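PDB 3C9H: ABC transporter, substrate binding protein from Agrobacterium tumefaciens, which probably captures a solute in the periplasm and hands it to the membrane part of an ABC importer, and binds a magnesium ion. Local coordinates for residues 40-45 with 236-241; 44-49 with 295-300; 67-72 with 212-217; 90-95 with 130-135. One frame throughout, in Å; residues are numbered along the deposited sequence.

Overall arrangement
Three of the four contacts border one ligand cleft, and their chemistry follows how near they lie to the bound ion and citrate. Interaction 1 is buried and polar: a magnesium ion, a citrate and a tyrosine hydroxyl meet the loop before helix 44-57. Interaction 2 begins on the same helix, its centre about 7 Å from that of interaction 1, and is apolar and partly buried. Interaction 3 lies nearer the surface; its segments touch through a single leucine and both bond to the citrate of interaction 1. Interaction 4 is a wholly buried cluster of aromatic and aliphatic groups, with S94 carrying it to the citrate. Backbone bonds tie it to interaction 1 (S41 to F92) and to interaction 2 (F134 to P300).

Interaction 1. Residues 40-45 with 236-241; sequences SSLDEP and GSYAAD. With MG (magnesium ion), chain C; CIT (citric acid), chain D.
Y238 reaches out from helix 236-245 and sets its hydroxyl against the loop S41-D43, and the tight half of the contact gathers round that oxygen. D43 N donates to Y238 OH over 3.2 Å with an N-H...O angle of 164°, and the hydroxyl in turn donates to citrate O2 at 2.5 Å. One oxygen thus joins a main-chain amide to the bound anion. L42 CD1 lies 4.0 Å from Y238 CE1, at the edge of the ring and near its plane. Loop and tyrosine line the ligand cleft of a periplasmic solute-binding protein, which citrate, probably from the crystallisation liquor, occupies. Magnesium is held by S41 O and D43 OD1, both at 2.3 Å, and by citrate O2 and O7. D43 reaches the metal with CG anti to its carbonyl carbon (chi1 -68°), its carboxylate plane 47° from the tyrosine ring. The other half is looser: D43 OD2 comes to 3.5 Å from Y238 CE2 without a bond across the contact. Here D43 is partly exposed, and a water is a further ligand of the ion.

Interaction 2. Residues 44-49 with 295-300; sequences EPLATP and RQLQIP
L297 inserts its side chain against the first turns of helix 44-57, between L46 and P49. Its CB meets the L46 methyl CD1 at 4.1 Å, the two leucines running antiparallel alongside each other. One atom further, CG stands 3.8 Å from the backbone oxygen L46 O. The branches then divide. L297 CD1 approaches L46 O to 3.2 Å. The other methyl, CD2, also faces that oxygen and packs on the pyrrolidine ring, 3.7 Å from P49 CG. A chi1 of -41° brings CG over L46 O, and chi2 of -176° sets the two methyls on that oxygen. The backbone oxygen is thus faced by hydrocarbon. Separately, the helix is kinked at P49, whose N cannot donate to the turn before. Q296 adds a thinner outer edge: its chain is extended beyond CG and brings OE1 to 3.6 Å from P49 CB, a crossing contact on the exposed side. Within the helix, T48 OG1 donates to E44 O at 3.0 Å from above the carbonyl plane, 39° out of it. L46 also touches Y238 and D241 of helix 236-245. The nearest approach of the L46 side chain to the bound magnesium is about 8 Å; this packing of helix 44-57 on residues 296-297 lies beside the metal site, in the periplasmic binding protein fold.

Interaction 3. Residues 67-72 with 212-217; sequences DMLTGE and VYSTSS. With CIT (citric acid), chain D.
L69 spans the gap to S214 and T215 mainly with its methyl CD2, the narrow direct bridge between two walls of the ligand cleft of a periplasmic binding protein. L69 CD2 rests 3.6 Å from the backbone oxygen S214 O and 3.8 Å from T215 CG2, and S214 CB lies 4.0 Å from the same methyl. The two segments bury little surface on each other; the stronger link runs through the citrate, which each holds by a different carboxylate. T70 takes one in a fork: its backbone N donates to citrate O4 at 2.7 Å (155°), and its hydroxyl OG1 donates to citrate O3, also at 2.7 Å. The fork depends on the torsion that places OG1 between the backbone N and the carbonyl carbon (chi1 52°), on the same side as the amide. Across the cleft, S216 N donates to citrate O6 at 2.9 Å with a nearly straight angle of 165°.

Both amides belong to the first residues of helices, 70-82 and 216-224, so the two helix N-termini are likely to favour the negative groups electrostatically. In the next shell, L69 and T215 hold the N-cap positions of those helices, and T215 OG1 caps A218 N. The hydroxyl of S216 is bonded to Y176 OH and to L235 N, which fixes its residue against the strands behind. T70 OG1 is doubly engaged, since it also bonds to the backbone N of G182, itself a partner of the citrate.

Interaction 4. Residues 90-95 with 130-135; sequences FAFSSA and YALTFE
The backbones of 90-95 and 130-135 stay well apart, 9.3 Å between CA atoms at their nearest pair, F92 and L132. Strands 90-93 and 129-131 each pair antiparallel with strand 258-268 in the mixed beta core of this periplasmic binding protein, and side chains alone bridge the gap. L132 is the central group. Its methyl CD1 comes to 3.5 Å from F92 CE1, set obliquely to that ring, while 4.3 Å away it meets F90 CZ at the edge of the other phenylalanine, near the ring plane. F92 reaches L132 because CG swings anti to the backbone N (chi1 -172°), carrying the ring out beside the leucine. Further along, T133 CG2 approaches F92 CZ at 4.4 Å, again at the ring edge. F284 completes the cluster, meeting F92 edge-to-face, and M285 lies on L132.

At the cleft end the surroundings become polar. T133 OG1 donates to E135 OE2 at 2.7 Å, using the anti lone pair of that oxygen, and E135 OE2 also forms a salt bridge with R263 NE, a residue whose NH1 bonds to the citrate. E135 OE1 is held by S237 OG, so both carboxylate oxygens have partners and the group is fixed. On the other segment, S94 OG bonds to the citrate. An ST turn spans that serine at the end of strand 90-93: A95 N donates to S93 OG over 3.0 Å at 153°.

Interaction 1. Residues 40-45 with 236-241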
loop_
_atom_site.group_PDB
_atom_site.type_symbol
_atom_site.label_atom_id
_atom_site.label_comp_id
_atom_site.label_asym_id
_atom_site.label_seq_id
_atom_site.Cartn_x
_atom_site.Cartn_y
_atom_site.Cartn_z
ATOM N N SER A 40 -10.555 4.111 2.824
ATOM C CA SER A 40 -9.446 3.730 1.930
ATOM C C SER A 40 -8.137 4.413 2.238
ATOM O O SER A 40 -8.076 5.544 2.706
ATOM C CB SER A 40 -9.850 3.983 0.490
ATOM O OG SER A 40 -8.793 3.780 -0.425
ATOM N N SER A 41 -7.051 3.698 2.011
ATOM C CA SER A 41 -5.745 4.272 2.200
ATOM C C SER A 41 -5.176 4.800 0.894
ATOM O O SER A 41 -4.097 5.358 0.909
ATOM C CB SER A 41 -4.786 3.272 2.828
ATOM O OG SER A 41 -4.467 2.196 1.943
ATOM N N LEU A 42 -5.881 4.590 -0.219
ATOM C CA LEU A 42 -5.433 5.052 -1.521
ATOM C C LEU A 42 -5.579 6.572 -1.548
ATOM O O LEU A 42 -6.691 7.108 -1.406
ATOM C CB LEU A 42 -6.198 4.377 -2.664
ATOM C CG LEU A 42 -5.807 4.797 -4.110
ATOM C CD1 LEU A 42 -4.338 4.529 -4.450
ATOM C CD2 LEU A 42 -6.673 4.154 -5.156
ATOM N N ASP A 43 -4.457 7.270 -1.700
ATOM C CA ASP A 43 -4.460 8.745 -1.658
ATOM C C ASP A 43 -5.517 9.281 -2.628
ATOM O O ASP A 43 -5.548 8.898 -3.819
ATOM C CB ASP A 43 -3.096 9.324 -2.031
ATOM C CG ASP A 43 -2.017 9.036 -0.987
ATOM O OD1 ASP A 43 -2.235 8.245 -0.051
ATOM O OD2 ASP A 43 -0.927 9.624 -1.109
ATOM N N GLU A 44 -6.367 10.169 -2.116
ATOM C CA GLU A 44 -7.562 10.615 -2.840
ATOM C C GLU A 44 -7.331 11.092 -4.268
ATOM O O GLU A 44 -8.103 10.724 -5.141
ATOM C CB GLU A 44 -8.352 11.633 -2.027
ATOM C CG GLU A 44 -9.712 11.987 -2.636
ATOM C CD GLU A 44 -9.668 13.167 -3.588
ATOM O OE1 GLU A 44 -8.578 13.776 -3.738
ATOM O OE2 GLU A 44 -10.746 13.497 -4.158
ATOM N N PRO A 45 -6.282 11.900 -4.531
ATOM C CA PRO A 45 -6.108 12.330 -5.928
ATOM C C PRO A 45 -5.841 11.206 -6.898
ATOM O O PRO A 45 -6.282 11.282 -8.034
ATOM C CB PRO A 45 -4.963 13.346 -5.857
ATOM C CG PRO A 45 -4.952 13.795 -4.422
ATOM C CD PRO A 45 -5.301 12.555 -3.645
ATOM N N GLY A 236 5.996 2.206 -4.857
ATOM C CA GLY A 236 6.487 2.449 -6.215
ATOM C C GLY A 236 5.462 3.134 -7.093
ATOM O O GLY A 236 5.808 3.918 -7.947
ATOM N N SER A 237 4.186 2.819 -6.878
ATOM C CA SER A 237 3.096 3.422 -7.643
ATOM C C SER A 237 3.039 4.926 -7.395
ATOM O O SER A 237 2.966 5.710 -8.311
ATOM C CB SER A 237 1.776 2.758 -7.238
ATOM O OG SER A 237 1.704 2.624 -5.821
ATOM N N TYR A 238 3.094 5.324 -6.131
ATOM C CA TYR A 238 3.092 6.722 -5.744
ATOM C C TYR A 238 4.366 7.390 -6.233
ATOM O O TYR A 238 4.322 8.541 -6.675
ATOM C CB TYR A 238 3.019 6.840 -4.232
ATOM C CG TYR A 238 1.687 6.440 -3.586
ATOM C CD1 TYR A 238 0.664 5.813 -4.306
ATOM C CD2 TYR A 238 1.471 6.688 -2.252
ATOM C CE1 TYR A 238 -0.536 5.435 -3.682
ATOM C CE2 TYR A 238 0.292 6.339 -1.636
ATOM C CZ TYR A 238 -0.719 5.715 -2.359
ATOM O OH TYR A 238 -1.888 5.356 -1.724
ATOM N N ALA A 239 5.491 6.675 -6.161
ATOM C CA ALA A 239 6.755 7.235 -6.594
ATOM C C ALA A 239 6.690 7.530 -8.098
ATOM O O ALA A 239 7.093 8.595 -8.520
ATOM C CB ALA A 239 7.900 6.296 -6.253
ATOM N N ALA A 240 6.173 6.587 -8.884
ATOM C CA ALA A 240 5.995 6.788 -10.327
ATOM C C ALA A 240 5.052 7.961 -10.620
ATOM O O ALA A 240 5.315 8.746 -11.543
ATOM C CB ALA A 240 5.528 5.505 -11.021
ATOM N N ASP A 241 3.990 8.109 -9.827
ATOM C CA ASP A 241 3.074 9.252 -9.958
ATOM C C ASP A 241 3.770 10.570 -9.709
ATOM O O ASP A 241 3.639 11.504 -10.505
ATOM C CB ASP A 241 1.904 9.147 -8.970
ATOM C CG ASP A 241 0.894 10.259 -9.167
ATOM O OD1 ASP A 241 0.302 10.317 -10.266
ATOM O OD2 ASP A 241 0.722 11.081 -8.240
HETATM MG MG MG C . -2.406 6.677 1.653
HETATM C C1 CIT D . -1.189 3.756 1.278
HETATM O O1 CIT D . -1.884 2.787 0.862
HETATM O O2 CIT D . -1.129 4.816 0.621
HETATM C C2 CIT D . -0.387 3.637 2.546
HETATM C C3 CIT D . -0.340 4.931 3.379
HETATM O O7 CIT D . -1.689 5.465 3.544
HETATM C C4 CIT D . 0.236 4.666 4.765
HETATM C C5 CIT D . -0.620 3.763 5.595
HETATM O O3 CIT D . -0.114 2.795 6.248
HETATM O O4 CIT D . -1.824 4.055 5.653
HETATM C C6 CIT D . 0.526 6.015 2.715
HETATM O O5 CIT D . 0.060 7.140 2.387
HETATM O O6 CIT D . 1.718 5.802 2.465
HETATM O O HOH W 1 -3.709 8.134 2.826
#

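Interaction 2. Residues 44-49 with 295-300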
loop_
_atom_site.group_PDB
_atom_site.type_symbol
_atom_site.label_atom_id
_atom_site.label_comp_id
_atom_site.label_asym_id
_atom_site.label_seq_id
_atom_site.Cartn_x
_atom_site.Cartn_y
_atom_site.Cartn_z
ATOM N N GLU A 44 -6.367 10.169 -2.116
ATOM C CA GLU A 44 -7.562 10.615 -2.840
ATOM C C GLU A 44 -7.331 11.092 -4.268
ATOM O O GLU A 44 -8.103 10.724 -5.141
ATOM C CB GLU A 44 -8.352 11.633 -2.027
ATOM C CG GLU A 44 -9.712 11.987 -2.636
ATOM C CD GLU A 44 -9.668 13.167 -3.588
ATOM O OE1 GLU A 44 -8.578 13.776 -3.738
ATOM O OE2 GLU A 44 -10.746 13.497 -4.158
ATOM N N PRO A 45 -6.282 11.900 -4.531
ATOM C CA PRO A 45 -6.108 12.330 -5.928
ATOM C C PRO A 45 -5.841 11.206 -6.898
ATOM O O PRO A 45 -6.282 11.282 -8.034
ATOM C CB PRO A 45 -4.963 13.346 -5.857
ATOM C CG PRO A 45 -4.952 13.795 -4.422
ATOM C CD PRO A 45 -5.301 12.555 -3.645
ATOM N N LEU A 46 -5.176 10.140 -6.454
ATOM C CA LEU A 46 -4.997 8.965 -7.302
ATOM C C LEU A 46 -6.284 8.123 -7.400
ATOM O O LEU A 46 -6.520 7.403 -8.390
ATOM C CB LEU A 46 -3.828 8.134 -6.753
ATOM C CG LEU A 46 -2.784 7.486 -7.654
ATOM C CD1 LEU A 46 -2.400 8.299 -8.891
ATOM C CD2 LEU A 46 -1.569 7.146 -6.774
ATOM N N ALA A 47 -7.131 8.203 -6.377
ATOM C CA ALA A 47 -8.386 7.470 -6.339
ATOM C C ALA A 47 -9.467 8.077 -7.262
ATOM O O ALA A 47 -10.391 7.385 -7.681
ATOM C CB ALA A 47 -8.894 7.366 -4.897
ATOM N N THR A 48 -9.325 9.357 -7.596
ATOM C CA THR A 48 -10.375 10.102 -8.269
ATOM C C THR A 48 -10.817 9.491 -9.594
ATOM O O THR A 48 -12.002 9.390 -9.818
ATOM C CB THR A 48 -9.987 11.625 -8.349
ATOM O OG1 THR A 48 -9.942 12.124 -7.003
ATOM C CG2 THR A 48 -11.009 12.441 -9.150
ATOM N N PRO A 49 -9.883 9.048 -10.459
ATOM C CA PRO A 49 -10.267 8.357 -11.708
ATOM C C PRO A 49 -11.074 7.047 -11.498
ATOM O O PRO A 49 -11.944 6.701 -12.318
ATOM C CB PRO A 49 -8.916 8.070 -12.374
ATOM C CG PRO A 49 -8.012 9.142 -11.879
ATOM C CD PRO A 49 -8.424 9.247 -10.399
ATOM N N ARG A 295 -3.366 1.732 -16.406
ATOM C CA ARG A 295 -3.058 2.676 -17.478
ATOM C C ARG A 295 -3.044 4.116 -17.026
ATOM O O ARG A 295 -2.391 4.955 -17.673
ATOM C CB ARG A 295 -4.044 2.526 -18.627
ATOM C CG ARG A 295 -4.178 1.113 -19.116
ATOM C CD ARG A 295 -3.278 0.745 -20.288
ATOM N NE ARG A 295 -3.824 -0.448 -20.950
ATOM C CZ ARG A 295 -3.735 -1.701 -20.485
ATOM N NH1 ARG A 295 -3.072 -1.983 -19.360
ATOM N NH2 ARG A 295 -4.299 -2.693 -21.176
ATOM N N GLN A 296 -3.754 4.420 -15.941
ATOM C CA GLN A 296 -3.848 5.796 -15.463
ATOM C C GLN A 296 -3.096 6.044 -14.176
ATOM O O GLN A 296 -2.451 7.090 -14.052
ATOM C CB GLN A 296 -5.300 6.243 -15.317
ATOM C CG GLN A 296 -5.973 6.455 -16.658
ATOM C CD GLN A 296 -7.409 6.955 -16.540
ATOM O OE1 GLN A 296 -7.706 7.878 -15.782
ATOM N NE2 GLN A 296 -8.303 6.353 -17.317
ATOM N N LEU A 297 -3.149 5.105 -13.229
ATOM C CA LEU A 297 -2.647 5.363 -11.880
ATOM C C LEU A 297 -1.285 4.735 -11.602
ATOM O O LEU A 297 -0.797 4.805 -10.473
ATOM C CB LEU A 297 -3.665 4.867 -10.825
ATOM C CG LEU A 297 -5.166 5.111 -11.047
ATOM C CD1 LEU A 297 -5.978 4.630 -9.849
ATOM C CD2 LEU A 297 -5.431 6.576 -11.347
ATOM N N GLN A 298 -0.675 4.089 -12.599
ATOM C CA GLN A 298 0.600 3.397 -12.383
ATOM C C GLN A 298 0.506 2.373 -11.248
ATOM O O GLN A 298 1.467 2.142 -10.527
ATOM C CB GLN A 298 1.710 4.414 -12.059
ATOM C CG GLN A 298 2.026 5.381 -13.174
ATOM C CD GLN A 298 3.056 4.814 -14.105
ATOM O OE1 GLN A 298 2.975 3.647 -14.516
ATOM N NE2 GLN A 298 4.043 5.621 -14.439
ATOM N N ILE A 299 -0.676 1.763 -11.095
ATOM C CA ILE A 299 -0.896 0.728 -10.109
ATOM C C ILE A 299 -1.113 -0.587 -10.887
ATOM O O ILE A 299 -2.124 -0.731 -11.600
ATOM C CB ILE A 299 -2.101 1.040 -9.256
ATOM C CG1 ILE A 299 -1.843 2.329 -8.454
ATOM C CG2 ILE A 299 -2.419 -0.170 -8.360
ATOM C CD1 ILE A 299 -3.030 2.767 -7.604
ATOM N N PRO A 300 -0.128 -1.492 -10.843
ATOM C CA PRO A 300 -0.275 -2.707 -11.639
ATOM C C PRO A 300 -1.469 -3.600 -11.249
ATOM O O PRO A 300 -1.768 -3.780 -10.058
ATOM C CB PRO A 300 1.079 -3.406 -11.461
ATOM C CG PRO A 300 2.040 -2.270 -11.106
ATOM C CD PRO A 300 1.207 -1.411 -10.216
#

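Interaction 3. Residues 67-72 with 212-217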
loop_
_atom_site.group_PDB
_atom_site.type_symbol
_atom_site.label_atom_id
_atom_site.label_comp_id
_atom_site.label_asym_id
_atom_site.label_seq_id
_atom_site.Cartn_x
_atom_site.Cartn_y
_atom_site.Cartn_z
ATOM N N ASP A 67 -10.160 8.998 3.061
ATOM C CA ASP A 67 -8.757 8.683 2.879
ATOM C C ASP A 67 -8.134 8.754 4.270
ATOM O O ASP A 67 -8.076 9.807 4.900
ATOM C CB ASP A 67 -8.165 9.693 1.871
ATOM C CG ASP A 67 -6.652 9.652 1.739
ATOM O OD1 ASP A 67 -5.949 8.890 2.440
ATOM O OD2 ASP A 67 -6.153 10.420 0.892
ATOM N N MET A 68 -7.656 7.614 4.728
ATOM C CA MET A 68 -7.129 7.475 6.053
ATOM C C MET A 68 -5.996 6.448 6.114
ATOM O O MET A 68 -5.829 5.624 5.201
ATOM C CB MET A 68 -8.269 7.128 7.041
ATOM C CG MET A 68 -8.818 5.721 7.007
ATOM S SD MET A 68 -10.343 5.408 8.002
ATOM C CE MET A 68 -11.499 6.296 7.010
ATOM N N LEU A 69 -5.229 6.500 7.187
ATOM C CA LEU A 69 -4.141 5.526 7.407
ATOM C C LEU A 69 -4.687 4.117 7.574
ATOM O O LEU A 69 -5.794 3.931 8.105
ATOM C CB LEU A 69 -3.297 5.911 8.615
ATOM C CG LEU A 69 -2.426 7.164 8.517
ATOM C CD1 LEU A 69 -1.853 7.507 9.908
ATOM C CD2 LEU A 69 -1.282 6.985 7.494
ATOM N N THR A 70 -3.905 3.127 7.151
ATOM C CA THR A 70 -4.328 1.715 7.176
ATOM C C THR A 70 -4.738 1.257 8.591
ATOM O O THR A 70 -5.731 0.563 8.784
ATOM C CB THR A 70 -3.200 0.823 6.593
ATOM O OG1 THR A 70 -1.956 1.103 7.252
ATOM C CG2 THR A 70 -3.039 1.016 5.068
ATOM N N GLY A 71 -3.971 1.683 9.586
ATOM C CA GLY A 71 -4.249 1.333 10.998
ATOM C C GLY A 71 -5.552 1.914 11.502
ATOM O O GLY A 71 -6.200 1.341 12.378
ATOM N N GLU A 72 -5.940 3.053 10.948
ATOM C CA GLU A 72 -7.183 3.706 11.278
ATOM C C GLU A 72 -8.383 3.049 10.615
ATOM O O GLU A 72 -9.473 2.984 11.215
ATOM C CB GLU A 72 -7.104 5.189 10.900
ATOM C CG GLU A 72 -8.363 5.992 11.217
ATOM C CD GLU A 72 -8.850 5.895 12.664
ATOM O OE1 GLU A 72 -8.066 5.561 13.583
ATOM O OE2 GLU A 72 -10.044 6.197 12.870
ATOM N N VAL A 212 11.281 9.308 10.105
ATOM C CA VAL A 212 10.212 8.341 9.805
ATOM C C VAL A 212 8.859 9.033 9.686
ATOM O O VAL A 212 8.527 9.956 10.460
ATOM C CB VAL A 212 10.186 7.186 10.818
ATOM C CG1 VAL A 212 11.502 6.388 10.791
ATOM C CG2 VAL A 212 9.907 7.688 12.187
ATOM N N TYR A 213 8.070 8.610 8.703
ATOM C CA TYR A 213 6.802 9.244 8.401
ATOM C C TYR A 213 5.721 8.166 8.228
ATOM O O TYR A 213 6.027 7.000 7.925
ATOM C CB TYR A 213 6.891 10.067 7.095
ATOM C CG TYR A 213 7.808 11.259 7.217
ATOM C CD1 TYR A 213 7.289 12.525 7.537
ATOM C CD2 TYR A 213 9.176 11.123 7.091
ATOM C CE1 TYR A 213 8.119 13.620 7.685
ATOM C CE2 TYR A 213 10.029 12.228 7.262
ATOM C CZ TYR A 213 9.487 13.460 7.564
ATOM O OH TYR A 213 10.292 14.565 7.725
ATOM N N SER A 214 4.476 8.593 8.353
ATOM C CA SER A 214 3.336 7.713 8.221
ATOM C C SER A 214 2.909 7.516 6.760
ATOM O O SER A 214 2.146 6.612 6.476
ATOM C CB SER A 214 2.173 8.242 9.064
ATOM O OG SER A 214 1.627 9.456 8.520
ATOM N N THR A 215 3.392 8.358 5.828
ATOM C CA THR A 215 2.941 8.275 4.449
ATOM C C THR A 215 4.096 8.336 3.433
ATOM O O THR A 215 5.110 8.980 3.666
ATOM C CB THR A 215 1.914 9.379 4.177
ATOM O OG1 THR A 215 2.568 10.658 4.199
ATOM C CG2 THR A 215 0.735 9.327 5.249
ATOM N N SER A 216 3.926 7.656 2.299
ATOM C CA SER A 216 4.873 7.757 1.201
ATOM C C SER A 216 4.878 9.165 0.677
ATOM O O SER A 216 5.945 9.697 0.362
ATOM C CB SER A 216 4.546 6.788 0.059
ATOM O OG SER A 216 5.064 5.495 0.301
ATOM N N SER A 217 3.699 9.789 0.603
ATOM C CA SER A 217 3.601 11.142 0.039
ATOM C C SER A 217 4.466 12.155 0.802
ATOM O O SER A 217 5.098 13.005 0.173
ATOM C CB SER A 217 2.161 11.625 -0.024
ATOM O OG SER A 217 1.615 11.596 1.275
HETATM C C1 CIT D . -1.189 3.756 1.278
HETATM O O1 CIT D . -1.884 2.787 0.862
HETATM O O2 CIT D . -1.129 4.816 0.621
HETATM C C2 CIT D . -0.387 3.637 2.546
HETATM C C3 CIT D . -0.340 4.931 3.379
HETATM O O7 CIT D . -1.689 5.465 3.544
HETATM C C4 CIT D . 0.236 4.666 4.765
HETATM C C5 CIT D . -0.620 3.763 5.595
HETATM O O3 CIT D . -0.114 2.795 6.248
HETATM O O4 CIT D . -1.824 4.055 5.653
HETATM C C6 CIT D . 0.526 6.015 2.715
HETATM O O5 CIT D . 0.060 7.140 2.387
HETATM O O6 CIT D . 1.718 5.802 2.465
#

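Interaction 4. Residues 90-95 with 130-135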
loop_
_atom_site.group_PDB
_atom_site.type_symbol
_atom_site.label_atom_id
_atom_site.label_comp_id
_atom_site.label_asym_id
_atom_site.label_seq_id
_atom_site.Cartn_x
_atom_site.Cartn_y
_atom_site.Cartn_z
ATOM N N PHE A 90 -17.250 -0.297 2.003
ATOM C CA PHE A 90 -16.043 -0.836 1.360
ATOM C C PHE A 90 -14.800 -0.354 2.107
ATOM O O PHE A 90 -14.669 0.847 2.408
ATOM C CB PHE A 90 -15.981 -0.415 -0.119
ATOM C CG PHE A 90 -14.915 -1.130 -0.920
ATOM C CD1 PHE A 90 -14.931 -2.503 -1.087
ATOM C CD2 PHE A 90 -13.903 -0.424 -1.511
ATOM C CE1 PHE A 90 -13.919 -3.135 -1.825
ATOM C CE2 PHE A 90 -12.904 -1.051 -2.256
ATOM C CZ PHE A 90 -12.922 -2.416 -2.401
ATOM N N ALA A 91 -13.909 -1.298 2.437
ATOM C CA ALA A 91 -12.652 -1.018 3.076
ATOM C C ALA A 91 -11.571 -1.425 2.111
ATOM O O ALA A 91 -11.555 -2.564 1.623
ATOM C CB ALA A 91 -12.509 -1.796 4.395
ATOM N N PHE A 92 -10.655 -0.521 1.838
ATOM C CA PHE A 92 -9.601 -0.743 0.841
ATOM C C PHE A 92 -8.258 -0.310 1.420
ATOM O O PHE A 92 -8.034 0.894 1.666
ATOM C CB PHE A 92 -9.969 0.045 -0.416
ATOM C CG PHE A 92 -9.063 -0.227 -1.617
ATOM C CD1 PHE A 92 -8.884 -1.502 -2.085
ATOM C CD2 PHE A 92 -8.469 0.829 -2.309
ATOM C CE1 PHE A 92 -8.086 -1.759 -3.181
ATOM C CE2 PHE A 92 -7.679 0.574 -3.421
ATOM C CZ PHE A 92 -7.495 -0.735 -3.841
ATOM N N SER A 93 -7.360 -1.278 1.646
ATOM C CA SER A 93 -6.157 -1.056 2.433
ATOM C C SER A 93 -4.962 -1.843 1.937
ATOM O O SER A 93 -5.082 -3.014 1.546
ATOM C CB SER A 93 -6.431 -1.455 3.878
ATOM O OG SER A 93 -5.288 -1.297 4.685
ATOM N N SER A 94 -3.814 -1.182 1.999
ATOM C CA SER A 94 -2.538 -1.757 1.689
ATOM C C SER A 94 -1.968 -2.530 2.887
ATOM O O SER A 94 -0.955 -3.223 2.740
ATOM C CB SER A 94 -1.565 -0.687 1.229
ATOM O OG SER A 94 -1.529 0.379 2.150
ATOM N N ALA A 95 -2.605 -2.411 4.054
ATOM C CA ALA A 95 -2.190 -3.192 5.219
ATOM C C ALA A 95 -2.853 -4.595 5.157
ATOM O O ALA A 95 -3.871 -4.873 5.791
ATOM C CB ALA A 95 -2.438 -2.463 6.532
ATOM N N TYR A 130 -10.171 -9.595 -1.155
ATOM C CA TYR A 130 -9.575 -9.699 -2.473
ATOM C C TYR A 130 -8.392 -8.759 -2.628
ATOM O O TYR A 130 -8.513 -7.546 -2.393
ATOM C CB TYR A 130 -10.607 -9.329 -3.534
ATOM C CG TYR A 130 -11.829 -10.225 -3.603
ATOM C CD1 TYR A 130 -11.846 -11.305 -4.455
ATOM C CD2 TYR A 130 -12.987 -9.958 -2.852
ATOM C CE1 TYR A 130 -12.969 -12.142 -4.561
ATOM C CE2 TYR A 130 -14.114 -10.793 -2.948
ATOM C CZ TYR A 130 -14.092 -11.876 -3.809
ATOM O OH TYR A 130 -15.167 -12.693 -3.948
ATOM N N ALA A 131 -7.275 -9.303 -3.073
ATOM C CA ALA A 131 -6.103 -8.520 -3.436
ATOM C C ALA A 131 -6.356 -7.941 -4.805
ATOM O O ALA A 131 -6.668 -8.688 -5.749
ATOM C CB ALA A 131 -4.847 -9.411 -3.496
ATOM N N LEU A 132 -6.194 -6.639 -4.958
ATOM C CA LEU A 132 -6.613 -5.955 -6.207
ATOM C C LEU A 132 -5.530 -5.271 -7.038
ATOM O O LEU A 132 -5.809 -4.838 -8.169
ATOM C CB LEU A 132 -7.723 -4.938 -5.886
ATOM C CG LEU A 132 -8.963 -5.543 -5.217
ATOM C CD1 LEU A 132 -9.882 -4.422 -4.641
ATOM C CD2 LEU A 132 -9.718 -6.426 -6.205
ATOM N N THR A 133 -4.327 -5.134 -6.467
ATOM C CA THR A 133 -3.215 -4.440 -7.087
ATOM C C THR A 133 -1.947 -5.254 -6.830
ATOM O O THR A 133 -1.956 -6.197 -6.042
ATOM C CB THR A 133 -3.001 -3.043 -6.457
ATOM O OG1 THR A 133 -2.514 -3.188 -5.104
ATOM C CG2 THR A 133 -4.305 -2.210 -6.478
ATOM N N PHE A 134 -0.852 -4.842 -7.456
ATOM C CA PHE A 134 0.452 -5.518 -7.303
ATOM C C PHE A 134 1.510 -4.391 -7.298
ATOM O O PHE A 134 1.921 -3.920 -8.351
ATOM C CB PHE A 134 0.593 -6.491 -8.495
ATOM C CG PHE A 134 1.658 -7.546 -8.342
ATOM C CD1 PHE A 134 1.440 -8.670 -7.549
ATOM C CD2 PHE A 134 2.854 -7.437 -9.035
ATOM C CE1 PHE A 134 2.427 -9.668 -7.429
ATOM C CE2 PHE A 134 3.845 -8.419 -8.923
ATOM C CZ PHE A 134 3.628 -9.534 -8.119
ATOM N N GLU A 135 1.892 -3.925 -6.104
ATOM C CA GLU A 135 2.702 -2.680 -5.924
ATOM C C GLU A 135 3.997 -2.900 -5.126
ATOM O O GLU A 135 3.946 -3.403 -4.024
ATOM C CB GLU A 135 1.850 -1.611 -5.214
ATOM C CG GLU A 135 0.705 -1.079 -6.088
ATOM C CD GLU A 135 -0.263 -0.228 -5.291
ATOM O OE1 GLU A 135 0.109 0.916 -4.950
ATOM O OE2 GLU A 135 -1.366 -0.720 -4.959
#